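Local coordinates for ABC transporter periplasmic peptide-binding protein (Pseudoalteromonas, PDB 4QFL) that binds dipeptides in the periplasm, here holding Ala-Phe, and probably delivers them to an ABC transporter for uptake, at residues 252-257 with 267-272; 280-285 with 509-514; 343-348 with 489-494; 292-297 with 498-503. One frame throughout, in Å; residues are numbered along the deposited sequence. Where two conformers were deposited one is given.

Contact 1 (252-257 with 267-272); sequences TRIAKI and HPSSAQ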
loop_
_atom_site.group_PDB
_atom_site.type_symbol
_atom_site.label_atom_id
_atom_site.label_comp_id
_atom_site.label_asym_id
_atom_site.label_seq_id
_atom_site.Cartn_x
_atom_site.Cartn_y
_atom_site.Cartn_z
ATOM N N THR A 252 7.733 -4.887 -21.501
ATOM C CA THR A 252 6.819 -5.847 -22.103
ATOM C C THR A 252 5.360 -5.403 -21.945
ATOM O O THR A 252 4.531 -5.644 -22.821
ATOM C CB THR A 252 7.004 -7.254 -21.499
ATOM O OG1 THR A 252 8.363 -7.659 -21.663
ATOM C CG2 THR A 252 6.103 -8.275 -22.179
ATOM N N ARG A 253 5.042 -4.763 -20.822
ATOM C CA ARG A 253 3.692 -4.239 -20.626
ATOM C C ARG A 253 3.447 -3.125 -21.621
ATOM O O ARG A 253 2.364 -3.009 -22.174
ATOM C CB ARG A 253 3.480 -3.762 -19.192
ATOM C CG ARG A 253 3.611 -4.890 -18.149
ATOM C CD ARG A 253 2.935 -4.527 -16.825
ATOM N NE ARG A 253 3.530 -3.347 -16.207
ATOM C CZ ARG A 253 4.690 -3.350 -15.557
ATOM N NH1 ARG A 253 5.382 -4.472 -15.432
ATOM N NH2 ARG A 253 5.153 -2.229 -15.029
ATOM N N ILE A 254 4.477 -2.331 -21.886
ATOM C CA ILE A 254 4.398 -1.314 -22.924
ATOM C C ILE A 254 4.169 -1.979 -24.279
ATOM O O ILE A 254 3.273 -1.593 -25.025
ATOM C CB ILE A 254 5.688 -0.467 -23.004
ATOM C CG1 ILE A 254 5.944 0.248 -21.685
ATOM C CG2 ILE A 254 5.596 0.565 -24.146
ATOM C CD1 ILE A 254 4.973 1.327 -21.402
ATOM N N ALA A 255 4.990 -2.976 -24.589
ATOM C CA ALA A 255 4.868 -3.698 -25.842
ATOM C C ALA A 255 3.450 -4.244 -26.025
ATOM O O ALA A 255 2.884 -4.175 -27.119
ATOM C CB ALA A 255 5.887 -4.821 -25.901
ATOM N N LYS A 256 2.872 -4.776 -24.952
ATOM C CA LYS A 256 1.534 -5.362 -25.019
ATOM C C LYS A 256 0.405 -4.361 -25.172
ATOM O O LYS A 256 -0.631 -4.691 -25.724
ATOM C CB LYS A 256 1.266 -6.258 -23.824
ATOM C CG LYS A 256 2.057 -7.539 -23.873
ATOM C CD LYS A 256 1.812 -8.389 -22.644
ATOM C CE LYS A 256 2.379 -9.779 -22.840
ATOM N NZ LYS A 256 2.088 -10.643 -21.678
ATOM N N ILE A 257 0.574 -3.140 -24.697
ATOM C CA ILE A 257 -0.469 -2.167 -24.981
ATOM C C ILE A 257 -0.354 -1.718 -26.437
ATOM O O ILE A 257 -1.354 -1.489 -27.111
ATOM C CB ILE A 257 -0.478 -0.973 -24.001
ATOM C CG1 ILE A 257 -1.803 -0.213 -24.114
ATOM C CG2 ILE A 257 0.700 -0.045 -24.244
ATOM C CD1 ILE A 257 -1.917 0.908 -23.138
ATOM N N HIS A 267 1.494 0.932 -14.180
ATOM C CA HIS A 267 2.807 1.537 -14.005
ATOM C C HIS A 267 3.634 1.524 -15.285
ATOM O O HIS A 267 4.617 0.789 -15.373
ATOM C CB HIS A 267 3.573 0.817 -12.890
ATOM C CG HIS A 267 2.829 0.753 -11.590
ATOM N ND1 HIS A 267 2.864 1.771 -10.667
ATOM C CD2 HIS A 267 2.032 -0.208 -11.064
ATOM C CE1 HIS A 267 2.119 1.445 -9.625
ATOM N NE2 HIS A 267 1.611 0.244 -9.836
ATOM N N PRO A 268 3.239 2.337 -16.285
ATOM C CA PRO A 268 3.999 2.424 -17.538
ATOM C C PRO A 268 5.430 2.907 -17.308
ATOM O O PRO A 268 5.670 3.803 -16.504
ATOM C CB PRO A 268 3.209 3.443 -18.360
ATOM C CG PRO A 268 2.406 4.200 -17.376
ATOM C CD PRO A 268 2.062 3.219 -16.307
ATOM N N SER A 269 6.379 2.301 -18.011
ATOM C CA SER A 269 7.784 2.668 -17.870
ATOM C C SER A 269 8.070 4.086 -18.374
ATOM O O SER A 269 7.760 4.431 -19.514
ATOM C CB SER A 269 8.675 1.663 -18.603
ATOM O OG SER A 269 8.521 0.358 -18.073
ATOM N N SER A 270 8.683 4.893 -17.516
ATOM C CA SER A 270 8.997 6.288 -17.839
ATOM C C SER A 270 9.612 6.434 -19.202
ATOM O O SER A 270 9.255 7.336 -19.950
ATOM C CB SER A 270 9.998 6.845 -16.841
ATOM O OG SER A 270 9.648 6.475 -15.534
ATOM N N ALA A 271 10.569 5.563 -19.514
ATOM C CA ALA A 271 11.335 5.690 -20.746
ATOM C C ALA A 271 10.424 5.611 -21.956
ATOM O O ALA A 271 10.772 6.082 -23.036
ATOM C CB ALA A 271 12.403 4.624 -20.823
ATOM N N GLN A 272 9.248 5.026 -21.779
ATOM C CA GLN A 272 8.321 4.889 -22.891
ATOM C C GLN A 272 7.097 5.794 -22.844
ATOM O O GLN A 272 6.207 5.658 -23.679
ATOM C CB GLN A 272 7.898 3.430 -23.066
ATOM C CG GLN A 272 8.951 2.579 -23.776
ATOM C CD GLN A 272 10.071 2.160 -22.851
ATOM O OE1 GLN A 272 9.823 1.751 -21.722
ATOM N NE2 GLN A 272 11.310 2.270 -23.318
#

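Contact 2 (280-285 with 509-514); sequences DDINVE and FQASSA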
loop_
_atom_site.group_PDB
_atom_site.type_symbol
_atom_site.label_atom_id
_atom_site.label_comp_id
_atom_site.label_asym_id
_atom_site.label_seq_id
_atom_site.Cartn_x
_atom_site.Cartn_y
_atom_site.Cartn_z
ATOM N N ASP A 280 -2.250 8.139 -30.995
ATOM C CA ASP A 280 -3.609 8.678 -30.960
ATOM C C ASP A 280 -4.602 7.766 -30.244
ATOM O O ASP A 280 -5.593 8.232 -29.687
ATOM C CB ASP A 280 -4.124 8.908 -32.388
ATOM C CG ASP A 280 -3.301 9.925 -33.159
ATOM O OD1 ASP A 280 -2.904 10.954 -32.558
ATOM O OD2 ASP A 280 -3.060 9.692 -34.370
ATOM N N ASP A 281 -4.356 6.464 -30.282
ATOM C CA ASP A 281 -5.320 5.503 -29.754
ATOM C C ASP A 281 -5.035 5.065 -28.315
ATOM O O ASP A 281 -5.603 4.087 -27.843
ATOM C CB ASP A 281 -5.421 4.277 -30.676
ATOM C CG ASP A 281 -4.066 3.654 -30.974
ATOM O OD1 ASP A 281 -3.056 4.135 -30.417
ATOM O OD2 ASP A 281 -4.013 2.679 -31.755
ATOM N N ILE A 282 -4.149 5.785 -27.631
ATOM C CA ILE A 282 -3.806 5.465 -26.251
ATOM C C ILE A 282 -3.943 6.706 -25.380
ATOM O O ILE A 282 -3.581 7.811 -25.790
ATOM C CB ILE A 282 -2.374 4.906 -26.143
ATOM C CG1 ILE A 282 -2.297 3.523 -26.768
ATOM C CG2 ILE A 282 -1.927 4.822 -24.690
ATOM C CD1 ILE A 282 -0.912 2.976 -26.787
ATOM N N ASN A 283 -4.481 6.517 -24.182
ATOM C CA ASN A 283 -4.537 7.575 -23.181
ATOM C C ASN A 283 -3.580 7.273 -22.050
ATOM O O ASN A 283 -3.486 6.144 -21.593
ATOM C CB ASN A 283 -5.939 7.698 -22.593
ATOM C CG ASN A 283 -6.971 8.099 -23.617
ATOM O OD1 ASN A 283 -6.718 8.941 -24.488
ATOM N ND2 ASN A 283 -8.146 7.498 -23.521
ATOM N N VAL A 284 -2.876 8.288 -21.585
ATOM C CA VAL A 284 -2.046 8.115 -20.408
ATOM C C VAL A 284 -2.472 9.148 -19.368
ATOM O O VAL A 284 -2.343 10.360 -19.586
ATOM C CB VAL A 284 -0.556 8.227 -20.748
ATOM C CG1 VAL A 284 0.292 7.842 -19.541
ATOM C CG2 VAL A 284 -0.234 7.347 -21.945
ATOM N N GLU A 285 -3.021 8.669 -18.257
ATOM C CA GLU A 285 -3.453 9.569 -17.203
ATOM C C GLU A 285 -2.274 9.862 -16.302
ATOM O O GLU A 285 -1.389 9.035 -16.145
ATOM C CB GLU A 285 -4.571 8.949 -16.383
ATOM C CG GLU A 285 -5.851 8.709 -17.136
ATOM C CD GLU A 285 -6.842 7.912 -16.303
ATOM O OE1 GLU A 285 -7.439 8.501 -15.369
ATOM O OE2 GLU A 285 -7.009 6.693 -16.564
ATOM N N PHE A 509 0.792 7.350 -12.884
ATOM C CA PHE A 509 0.496 7.180 -14.311
ATOM C C PHE A 509 -0.244 5.873 -14.609
ATOM O O PHE A 509 -0.034 4.865 -13.948
ATOM C CB PHE A 509 1.778 7.146 -15.148
ATOM C CG PHE A 509 2.518 8.449 -15.221
ATOM C CD1 PHE A 509 2.163 9.411 -16.156
ATOM C CD2 PHE A 509 3.606 8.687 -14.390
ATOM C CE1 PHE A 509 2.857 10.598 -16.239
ATOM C CE2 PHE A 509 4.308 9.876 -14.463
ATOM C CZ PHE A 509 3.931 10.836 -15.391
ATOM N N GLN A 510 -1.089 5.892 -15.633
ATOM C CA GLN A 510 -1.634 4.665 -16.192
ATOM C C GLN A 510 -1.929 4.806 -17.678
ATOM O O GLN A 510 -2.505 5.804 -18.112
ATOM C CB GLN A 510 -2.905 4.241 -15.478
ATOM C CG GLN A 510 -3.508 2.973 -16.051
ATOM C CD GLN A 510 -4.683 2.511 -15.241
ATOM O OE1 GLN A 510 -5.803 2.970 -15.442
ATOM N NE2 GLN A 510 -4.432 1.614 -14.293
ATOM N N ALA A 511 -1.535 3.804 -18.455
ATOM C CA ALA A 511 -1.814 3.823 -19.880
ATOM C C ALA A 511 -2.983 2.914 -20.207
ATOM O O ALA A 511 -3.157 1.868 -19.598
ATOM C CB ALA A 511 -0.589 3.417 -20.678
ATOM N N SER A 512 -3.790 3.318 -21.177
ATOM C CA SER A 512 -4.878 2.470 -21.617
ATOM C C SER A 512 -5.294 2.764 -23.053
ATOM O O SER A 512 -5.049 3.851 -23.579
ATOM C CB SER A 512 -6.074 2.589 -20.657
ATOM O OG SER A 512 -6.583 3.911 -20.592
ATOM N N SER A 513 -5.911 1.774 -23.685
ATOM C CA SER A 513 -6.568 1.994 -24.959
ATOM C C SER A 513 -7.615 3.105 -24.861
ATOM O O SER A 513 -8.341 3.232 -23.868
ATOM C CB SER A 513 -7.230 0.718 -25.447
ATOM O OG SER A 513 -8.327 1.066 -26.268
ATOM N N ALA A 514 -7.690 3.918 -25.904
ATOM C CA ALA A 514 -8.661 4.992 -25.942
ATOM C C ALA A 514 -10.065 4.415 -25.889
ATOM O O ALA A 514 -11.026 5.144 -25.692
ATOM C CB ALA A 514 -8.480 5.830 -27.183
HETATM O O HOH W 1 -8.737 5.550 -21.602
HETATM O O HOH W 2 -5.049 5.540 -18.749
#

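Contact 3 (343-348 with 489-494); sequences WAFEPQ and AAQSMI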
loop_
_atom_site.group_PDB
_atom_site.type_symbol
_atom_site.label_atom_id
_atom_site.label_comp_id
_atom_site.label_asym_id
_atom_site.label_seq_id
_atom_site.Cartn_x
_atom_site.Cartn_y
_atom_site.Cartn_z
ATOM N N TRP A 343 -1.997 17.002 4.565
ATOM C CA TRP A 343 -2.354 18.155 5.383
ATOM C C TRP A 343 -1.382 18.401 6.525
ATOM O O TRP A 343 -1.312 19.507 7.065
ATOM C CB TRP A 343 -3.811 18.134 5.858
ATOM C CG TRP A 343 -4.304 16.995 6.729
ATOM C CD1 TRP A 343 -5.163 16.013 6.352
ATOM C CD2 TRP A 343 -4.054 16.788 8.136
ATOM N NE1 TRP A 343 -5.442 15.187 7.413
ATOM C CE2 TRP A 343 -4.772 15.635 8.521
ATOM C CE3 TRP A 343 -3.281 17.448 9.094
ATOM C CZ2 TRP A 343 -4.744 15.128 9.829
ATOM C CZ3 TRP A 343 -3.246 16.939 10.395
ATOM C CH2 TRP A 343 -3.972 15.792 10.747
ATOM N N ALA A 344 -0.605 17.386 6.874
ATOM C CA ALA A 344 0.369 17.528 7.946
ATOM C C ALA A 344 1.756 17.864 7.422
ATOM O O ALA A 344 2.716 17.910 8.192
ATOM C CB ALA A 344 0.420 16.255 8.795
ATOM N N PHE A 345 1.874 18.098 6.116
ATOM C CA PHE A 345 3.190 18.292 5.536
ATOM C C PHE A 345 3.881 19.490 6.149
ATOM O O PHE A 345 3.272 20.540 6.351
ATOM C CB PHE A 345 3.115 18.467 4.027
ATOM C CG PHE A 345 4.369 19.019 3.422
ATOM C CD1 PHE A 345 5.507 18.239 3.308
ATOM C CD2 PHE A 345 4.405 20.320 2.949
ATOM C CE1 PHE A 345 6.663 18.742 2.736
ATOM C CE2 PHE A 345 5.561 20.830 2.376
ATOM C CZ PHE A 345 6.691 20.038 2.270
ATOM N N GLU A 346 5.158 19.316 6.447
ATOM C CA GLU A 346 5.986 20.409 6.915
ATOM C C GLU A 346 7.399 20.200 6.414
ATOM O O GLU A 346 8.028 19.194 6.720
ATOM C CB GLU A 346 5.960 20.487 8.437
ATOM C CG GLU A 346 6.520 21.780 9.006
ATOM C CD GLU A 346 5.599 22.980 8.827
ATOM O OE1 GLU A 346 4.371 22.812 8.625
ATOM O OE2 GLU A 346 6.122 24.111 8.896
ATOM N N PRO A 347 7.904 21.156 5.624
ATOM C CA PRO A 347 9.238 21.046 5.024
ATOM C C PRO A 347 10.313 21.076 6.098
ATOM O O PRO A 347 10.260 21.886 7.023
ATOM C CB PRO A 347 9.324 22.278 4.122
ATOM C CG PRO A 347 8.347 23.242 4.689
ATOM C CD PRO A 347 7.247 22.437 5.307
ATOM N N GLN A 348 11.287 20.191 5.988
ATOM C CA GLN A 348 12.229 20.040 7.072
ATOM C C GLN A 348 13.442 20.916 6.855
ATOM O O GLN A 348 14.118 20.814 5.834
ATOM C CB GLN A 348 12.599 18.569 7.256
ATOM C CG GLN A 348 11.438 17.762 7.770
ATOM C CD GLN A 348 10.807 18.401 8.991
ATOM O OE1 GLN A 348 9.609 18.663 9.020
ATOM N NE2 GLN A 348 11.612 18.657 10.007
ATOM N N ALA A 489 6.533 17.090 14.874
ATOM C CA ALA A 489 7.658 16.595 15.643
ATOM C C ALA A 489 8.133 15.281 15.029
ATOM O O ALA A 489 9.329 14.972 15.038
ATOM C CB ALA A 489 7.263 16.415 17.113
ATOM N N ALA A 490 7.189 14.516 14.486
ATOM C CA ALA A 490 7.505 13.219 13.905
ATOM C C ALA A 490 8.346 13.370 12.644
ATOM O O ALA A 490 9.307 12.626 12.426
ATOM C CB ALA A 490 6.233 12.449 13.603
ATOM N N GLN A 491 7.973 14.324 11.800
ATOM C CA GLN A 491 8.705 14.542 10.562
ATOM C C GLN A 491 10.128 14.968 10.874
ATOM O O GLN A 491 11.076 14.542 10.212
ATOM C CB GLN A 491 8.012 15.589 9.692
ATOM C CG GLN A 491 6.720 15.108 9.098
ATOM C CD GLN A 491 5.899 16.226 8.502
ATOM O OE1 GLN A 491 6.062 16.567 7.337
ATOM N NE2 GLN A 491 5.006 16.793 9.291
ATOM N N SER A 492 10.275 15.812 11.889
ATOM C CA SER A 492 11.591 16.301 12.288
ATOM C C SER A 492 12.518 15.183 12.780
ATOM O O SER A 492 13.713 15.150 12.446
ATOM C CB SER A 492 11.448 17.376 13.358
ATOM O OG SER A 492 10.856 18.531 12.803
ATOM N N MET A 493 11.955 14.276 13.570
ATOM C CA MET A 493 12.718 13.186 14.156
ATOM C C MET A 493 13.248 12.271 13.068
ATOM O O MET A 493 14.394 11.832 13.111
ATOM C CB MET A 493 11.856 12.409 15.150
ATOM C CG MET A 493 12.659 11.503 16.064
ATOM S SD MET A 493 11.693 10.661 17.330
ATOM C CE MET A 493 11.091 12.045 18.274
ATOM N N ILE A 494 12.410 12.001 12.075
ATOM C CA ILE A 494 12.806 11.153 10.968
ATOM C C ILE A 494 14.021 11.742 10.240
ATOM O O ILE A 494 14.934 11.013 9.854
ATOM C CB ILE A 494 11.621 10.928 10.022
ATOM C CG1 ILE A 494 10.553 10.095 10.735
ATOM C CG2 ILE A 494 12.082 10.257 8.744
ATOM C CD1 ILE A 494 9.219 9.981 9.982
#

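Contact 4 (292-297 with 498-503); sequences IGYWAF and LPLYPI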
loop_
_atom_site.group_PDB
_atom_site.type_symbol
_atom_site.label_atom_id
_atom_site.label_comp_id
_atom_site.label_asym_id
_atom_site.label_seq_id
_atom_site.Cartn_x
_atom_site.Cartn_y
_atom_site.Cartn_z
ATOM N N ILE A 292 5.536 8.394 -1.024
ATOM C CA ILE A 292 6.925 8.740 -0.763
ATOM C C ILE A 292 7.841 7.617 -1.198
ATOM O O ILE A 292 7.559 6.447 -0.958
ATOM C CB ILE A 292 7.160 9.020 0.717
ATOM C CG1 ILE A 292 8.642 9.348 0.966
ATOM C CG2 ILE A 292 6.660 7.859 1.554
ATOM C CD1 ILE A 292 9.046 10.735 0.513
ATOM N N GLY A 293 8.918 7.982 -1.887
ATOM C CA GLY A 293 9.998 7.065 -2.194
ATOM C C GLY A 293 11.207 7.457 -1.354
ATOM O O GLY A 293 11.608 8.635 -1.322
ATOM N N TYR A 294 11.785 6.470 -0.672
ATOM C CA TYR A 294 12.883 6.690 0.281
ATOM C C TYR A 294 14.018 5.660 0.150
ATOM O O TYR A 294 13.877 4.615 -0.490
ATOM C CB TYR A 294 12.356 6.696 1.727
ATOM C CG TYR A 294 11.583 5.442 2.065
ATOM C CD1 TYR A 294 12.220 4.208 2.132
ATOM C CD2 TYR A 294 10.218 5.482 2.292
ATOM C CE1 TYR A 294 11.515 3.051 2.416
ATOM C CE2 TYR A 294 9.511 4.332 2.574
ATOM C CZ TYR A 294 10.164 3.122 2.626
ATOM O OH TYR A 294 9.465 1.984 2.906
ATOM N N TRP A 295 15.148 5.980 0.763
ATOM C CA TRP A 295 16.246 5.032 0.936
ATOM C C TRP A 295 16.271 4.630 2.408
ATOM O O TRP A 295 16.626 5.434 3.280
ATOM C CB TRP A 295 17.564 5.715 0.569
ATOM C CG TRP A 295 18.787 4.838 0.501
ATOM C CD1 TRP A 295 18.833 3.500 0.278
ATOM C CD2 TRP A 295 20.141 5.274 0.629
ATOM N NE1 TRP A 295 20.138 3.070 0.269
ATOM C CE2 TRP A 295 20.959 4.142 0.483
ATOM C CE3 TRP A 295 20.738 6.514 0.858
ATOM C CZ2 TRP A 295 22.345 4.209 0.551
ATOM C CZ3 TRP A 295 22.116 6.583 0.931
ATOM C CH2 TRP A 295 22.905 5.434 0.779
ATOM N N ALA A 296 15.872 3.400 2.691
ATOM C CA ALA A 296 15.817 2.942 4.069
ATOM C C ALA A 296 17.099 2.224 4.461
ATOM O O ALA A 296 17.603 1.406 3.706
ATOM C CB ALA A 296 14.622 2.031 4.276
ATOM N N PHE A 297 17.612 2.539 5.645
ATOM C CA PHE A 297 18.745 1.824 6.220
ATOM C C PHE A 297 18.303 0.775 7.238
ATOM O O PHE A 297 17.387 0.998 8.018
ATOM C CB PHE A 297 19.686 2.808 6.898
ATOM C CG PHE A 297 20.215 3.856 5.977
ATOM C CD1 PHE A 297 21.229 3.560 5.087
ATOM C CD2 PHE A 297 19.694 5.137 5.999
ATOM C CE1 PHE A 297 21.720 4.520 4.234
ATOM C CE2 PHE A 297 20.186 6.107 5.158
ATOM C CZ PHE A 297 21.203 5.797 4.274
ATOM N N LEU A 498 17.253 9.869 10.690
ATOM C CA LEU A 498 17.440 9.227 9.390
ATOM C C LEU A 498 17.334 7.708 9.374
ATOM O O LEU A 498 18.215 7.039 8.852
ATOM C CB LEU A 498 18.785 9.624 8.796
ATOM C CG LEU A 498 18.866 11.114 8.494
ATOM C CD1 LEU A 498 20.256 11.450 8.008
ATOM C CD2 LEU A 498 17.798 11.513 7.475
ATOM N N PRO A 499 16.249 7.156 9.931
ATOM C CA PRO A 499 16.025 5.728 9.704
ATOM C C PRO A 499 15.883 5.507 8.202
ATOM O O PRO A 499 16.364 4.525 7.657
ATOM C CB PRO A 499 14.709 5.460 10.432
ATOM C CG PRO A 499 14.055 6.819 10.563
ATOM C CD PRO A 499 15.164 7.791 10.689
ATOM N N LEU A 500 15.221 6.441 7.536
ATOM C CA LEU A 500 15.181 6.442 6.092
ATOM C C LEU A 500 15.303 7.877 5.603
ATOM O O LEU A 500 15.100 8.828 6.360
ATOM C CB LEU A 500 13.896 5.791 5.580
ATOM C CG LEU A 500 12.557 6.268 6.155
ATOM C CD1 LEU A 500 12.183 7.642 5.603
ATOM C CD2 LEU A 500 11.433 5.271 5.880
ATOM N N TYR A 501 15.637 8.020 4.329
ATOM C CA TYR A 501 15.847 9.319 3.716
ATOM C C TYR A 501 14.813 9.521 2.633
ATOM O O TYR A 501 14.862 8.841 1.602
ATOM C CB TYR A 501 17.236 9.361 3.093
ATOM C CG TYR A 501 17.571 10.618 2.310
ATOM C CD1 TYR A 501 17.234 11.880 2.783
ATOM C CD2 TYR A 501 18.269 10.534 1.115
ATOM C CE1 TYR A 501 17.572 13.028 2.063
ATOM C CE2 TYR A 501 18.606 11.662 0.396
ATOM C CZ TYR A 501 18.258 12.903 0.871
ATOM O OH TYR A 501 18.610 14.011 0.134
ATOM N N PRO A 502 13.868 10.449 2.863
ATOM C CA PRO A 502 12.867 10.788 1.848
ATOM C C PRO A 502 13.565 11.282 0.598
ATOM O O PRO A 502 14.418 12.164 0.685
ATOM C CB PRO A 502 12.096 11.943 2.497
ATOM C CG PRO A 502 12.276 11.741 3.961
ATOM C CD PRO A 502 13.657 11.192 4.119
ATOM N N ILE A 503 13.234 10.717 -0.554
ATOM C CA ILE A 503 13.879 11.151 -1.779
ATOM C C ILE A 503 12.948 11.999 -2.622
ATOM O O ILE A 503 13.255 13.150 -2.899
ATOM C CB ILE A 503 14.421 9.975 -2.586
ATOM C CG1 ILE A 503 15.610 9.363 -1.840
ATOM C CG2 ILE A 503 14.847 10.438 -3.964
ATOM C CD1 ILE A 503 15.674 7.874 -1.937
#

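Contact 1 (252-257 with 267-272)
R253 NH2 donates to H267 O across 3.1 Å, with the acceptor 12° out of the guanidinium plane, and so at the edge of the group. The remaining nitrogens grip backbone as well: NE bonds A266 O, the carbonyl one residue earlier, and NH1 bonds T247 O, its strongest partner. Main-chain oxygens thus hold all three nitrogens and fix how the group is turned. A bend at chi3 (-61°) turns the group toward the 267-272 loop, R253 NH2 also lying 4.0 Å from H267 CB. A leucine here would probably leave H267 O, A266 O and T247 O without these donors and set the loop after strand 264-266 free to shift.

The next residue, I254, carries the apolar half. Its CD1 lies 3.8 Å from S269 N and 4.1 Å from P268 CB, while the CG2 branch meets Q272 CB at 3.8 Å. The side chain of Q272 bends at chi2 (79°), keeping its aliphatic part over the isoleucine.

Q272 is the N-cap residue of helix 273-278, whose L276 also packs on I254. Helix 250-258 therefore lies against the loop joining strand 264-266 to that next helix. R253 additionally touches C34 of strand 30-35, which is disulfide-linked to C262, and P268 leans on F509 of strand 500-513.

Contact 2 (280-285 with 509-514)
A chi1 of 61° sets S512 OG between its own backbone N and carbonyl carbon, on the polar face it shares with N283 and E285. From there it donates to one water at 2.9 Å, which also takes a proton from N283 ND2, and it accepts from a second lying between it and E285 OE2. Q510 sends its extended chain off anti to the backbone N, chi1 179°, and runs beside that of E285 in the same direction; the carboxylate and amide planes are turned 69° apart. V264 packs on both Q510 and S512.

Main-chain bonds do the joining. N283 and S512 form a hydrogen-bonded pair, N283 N to S512 O at 2.8 Å with S512 N returning to N283 O, and E285 with Q510 repeats the pattern. Past the strand end A514 N reaches D281 O at 2.9 Å.

The reverse face is apolar: V284 CG2 meets A511 CB at 4.1 Å and V284 CG1 meets F509 CD1 at 4.2 Å, with L273 and L276 of helix 273-278 covering them. Strand 500-513 runs antiparallel to 282-287 and, through A511 with T265 and S513 with D263, to 264-266, lying between them.

Contact 3 (343-348 with 489-494)
Q491 makes the tight part of this contact, its side-chain amide inserted into the backbone of the 343-348 loop. NE2 donates to A344 O at 2.8 Å, and OE1 accepts E346 N at 3.0 Å, so both halves of the amide are engaged two residues apart. A344 O lies 25° out of the amide plane of Q491, so the donor N-H is not aimed squarely at it. The chain beyond CG is extended, which carries the group off the helix and onto the loop. OE1 has its strongest partner in S336 OG, and NE2 also reaches Y487 O, so this buried amide is gripped from loop and helix alike. A leucine in its place would probably leave E346 N without its acceptor and A344 O with little beyond its weak bond from K484.

The other side is looser and partly exposed. Of the E346 side chain it is CB that meets the amide, 3.9 Å from Q491 NE2, while its carboxylate turns off to a salt bridge with K484. Q348 lays its side chain across that of Q491 at about a right angle and brings its end up to S492 on the helix.

Taking a C=O with one half of the amide and an N-H two residues on with the other copies the way a residue on a neighbouring parallel strand bonds; here a helical glutamine uses it to fasten an irregular loop to helix 480-497.

Contact 4 (292-297 with 498-503)
L498, the residue that leaves helix 480-497 with positive phi, turns its carbonyl to F297, its O lying 3.7 Å from F297 CD2. P499 follows with the first bond of the pairing: F297 N donates to P499 O at 3.1 Å, and the same oxygen sits at the edge of the phenylalanine ring. L500 carries the key side-chain contact. A chi1 of 51° places CG between the backbone N and the carbonyl carbon, and CD2 then rests over the face of Y294, 3.7 Å from the ring centroid and only 8° off the normal, a true CH-pi contact. Its CB also faces A296 CB at 4.0 Å.

Y501 and W295 form the hydrogen-bonded pair, with W295 N to Y501 O and Y501 N to W295 O each at 3.0 Å; beyond CB their rings lead away from the opposite strand. P502 pairs with Y294 at a non-hydrogen-bonded position, where this partner strand asks for no N-H, and its CB receives I292 CD1 at 3.8 Å. At I503 the main chain donates to G293 O at 2.8 Å, in the carbonyl plane, while CD1 swings across to W295 CB. A psi of -58° there takes the strand out of its extended course.

Strand 291-297 is thereby flanked by 500-513 and by 428-434, whose L431 lines the phenylalanine pocket and touches Y294. With the Y294 side chain about 4 Å, at the nearest atoms, from the bound phenylalanine, this buried strand pairing adjoins the dipeptide site of a periplasmic binding-protein fold.

How the contacts relate
From the N terminus, contact 1 closes first, a short local loop from helix 250-258 to the approach of helix 273-278. The next three all wait for the C-terminal part of the chain. Contact 2 opens at 280-285 and ends last, at 509-514; within its span lies contact 4 (292-297 with 498-503), which in turn encloses contact 3 (343-348 with 489-494), so none cross. Contacts 2 and 4 use opposite ends of strand 500-513, their centres about 31 Å apart, and contact 1 packs onto contact 2 through P268 and I257. Contact 3 touches contact 4 where I494 meets P499 and L500, as helix 480-497 passes into the long strand.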